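Side-chain contact in thymidylate kinase (Ehrlichia chaffeensis, PDB 3LD9), which probably phosphorylates dTMP to dTDP at the expense of ATP, a step shared by the de novo and salvage routes to dTTP: residues 34-37 with 38-42. Residues are numbered along the deposited sequence; the frame is centred on the assembly and turned at random.
Sequences KTTQ and SHLLA. With SO4 (sulfate ion), chain E.
Three donors converge on the carbonyl oxygen of Thr35. Besides the helical bond from His39 N, Ser38 OG reaches Thr35 O at 2.6 Å, its hydroxyl folded back between backbone N and carbonyl carbon (chi1 73°). The third is His39 ND1, 3.2 Å from Thr35 O: the oxygen sits at the imidazole edge in the ring plane, yet ND1 stands about 49° above the carbonyl plane. This bond helps to set the ring's rotation, while Thr35 CG2 runs alongside, 3.9 Å from ND1 of His39. One residue on, Thr36 and Leu40 lie side by side, pointing the same way, CG2 of Thr36 against CD1 of Leu40 at 3.9 Å. This is the start of helix 34-49, whose Lys34 and Thr35 close the P-loop (Walker A), predicted to bind ATP. A sulfate sits at its N-terminus, gripped by Lys34 N through O2 and by Thr35 N through O4 (3.0 Å), joined by the Gly31 and Gly33 amides. Bends at chi3 and chi4 curl the Lys34 chain back over the anion, bringing NZ to 3.3 Å from sulfate O4; NZ also salt-bridges Asp113, which accepts a hydrogen bond from Thr35 OG1. Gln37 slants across Leu40, its NE2 hydrogen-bonded to Ile209 O in helix 208-220.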
loop_
_atom_site.group_PDB
_atom_site.type_symbol
_atom_site.label_atom_id
_atom_site.label_comp_id
_atom_site.label_asym_id
_atom_site.label_seq_id
_atom_site.Cartn_x
_atom_site.Cartn_y
_atom_site.Cartn_z
ATOM N N LYS A 34 -11.305 -14.071 20.257
ATOM C CA LYS A 34 -11.793 -13.092 19.266
ATOM C C LYS A 34 -11.515 -13.505 17.824
ATOM O O LYS A 34 -12.351 -13.336 16.942
ATOM C CB LYS A 34 -11.100 -11.728 19.407
ATOM C CG LYS A 34 -11.305 -10.965 20.678
ATOM C CD LYS A 34 -10.512 -9.661 20.627
ATOM C CE LYS A 34 -8.974 -9.880 20.550
ATOM N NZ LYS A 34 -8.436 -10.411 19.176
ATOM N N THR A 35 -10.273 -13.919 17.583
ATOM C CA THR A 35 -9.805 -14.238 16.241
ATOM C C THR A 35 -10.546 -15.436 15.687
ATOM O O THR A 35 -11.019 -15.384 14.541
ATOM C CB THR A 35 -8.284 -14.472 16.223
ATOM O OG1 THR A 35 -7.648 -13.221 16.495
ATOM C CG2 THR A 35 -7.799 -15.013 14.850
ATOM N N THR A 36 -10.669 -16.486 16.509
ATOM C CA THR A 36 -11.395 -17.719 16.121
ATOM C C THR A 36 -12.851 -17.403 15.819
ATOM O O THR A 36 -13.351 -17.798 14.768
ATOM C CB THR A 36 -11.302 -18.808 17.209
ATOM O OG1 THR A 36 -9.941 -19.222 17.318
ATOM C CG2 THR A 36 -12.181 -20.041 16.902
ATOM N N GLN A 37 -13.503 -16.668 16.721
ATOM C CA GLN A 37 -14.899 -16.312 16.558
ATOM C C GLN A 37 -15.092 -15.460 15.328
ATOM O O GLN A 37 -16.096 -15.630 14.611
ATOM C CB GLN A 37 -15.439 -15.610 17.799
ATOM C CG GLN A 37 -15.531 -16.547 19.026
ATOM C CD GLN A 37 -16.429 -17.767 18.797
ATOM O OE1 GLN A 37 -17.412 -17.695 18.063
ATOM N NE2 GLN A 37 -16.088 -18.879 19.412
ATOM N N SER A 38 -14.130 -14.573 15.048
ATOM C CA SER A 38 -14.249 -13.746 13.860
ATOM C C SER A 38 -14.167 -14.600 12.590
ATOM O O SER A 38 -14.951 -14.367 11.651
ATOM C CB SER A 38 -13.212 -12.622 13.856
ATOM O OG SER A 38 -11.954 -13.167 13.598
ATOM N N HIS A 39 -13.254 -15.587 12.566
ATOM C CA HIS A 39 -13.138 -16.527 11.424
ATOM C C HIS A 39 -14.400 -17.363 11.234
ATOM O O HIS A 39 -14.863 -17.542 10.103
ATOM C CB HIS A 39 -11.926 -17.489 11.574
ATOM C CG HIS A 39 -10.660 -16.959 10.975
ATOM N ND1 HIS A 39 -9.747 -16.211 11.692
ATOM C CD2 HIS A 39 -10.167 -17.045 9.715
ATOM C CE1 HIS A 39 -8.746 -15.856 10.901
ATOM N NE2 HIS A 39 -8.970 -16.359 9.695
ATOM N N LEU A 40 -14.948 -17.857 12.335
ATOM C CA LEU A 40 -16.141 -18.693 12.291
ATOM C C LEU A 40 -17.352 -17.929 11.764
ATOM O O LEU A 40 -18.089 -18.442 10.937
ATOM C CB LEU A 40 -16.455 -19.278 13.676
ATOM C CG LEU A 40 -15.452 -20.293 14.228
ATOM C CD1 LEU A 40 -15.823 -20.648 15.668
ATOM C CD2 LEU A 40 -15.428 -21.550 13.368
ATOM N N LEU A 41 -17.559 -16.706 12.245
ATOM C CA LEU A 41 -18.654 -15.898 11.739
ATOM C C LEU A 41 -18.468 -15.567 10.247
ATOM O O LEU A 41 -19.456 -15.544 9.494
ATOM C CB LEU A 41 -18.810 -14.613 12.549
ATOM C CG LEU A 41 -20.029 -13.766 12.187
ATOM C CD1 LEU A 41 -21.319 -14.598 12.425
ATOM C CD2 LEU A 41 -20.049 -12.393 12.936
ATOM N N ALA A 42 -17.219 -15.307 9.838
ATOM C CA ALA A 42 -16.904 -15.031 8.420
ATOM C C ALA A 42 -17.307 -16.213 7.518
ATOM O O ALA A 42 -17.874 -16.032 6.449
ATOM C CB ALA A 42 -15.429 -14.713 8.230
HETATM S S SO4 E . -7.760 -13.756 20.854
HETATM O O1 SO4 E . -7.828 -15.140 21.315
HETATM O O2 SO4 E . -8.810 -12.977 21.495
HETATM O O3 SO4 E . -6.458 -13.189 21.216
HETATM O O4 SO4 E . -7.956 -13.636 19.413
#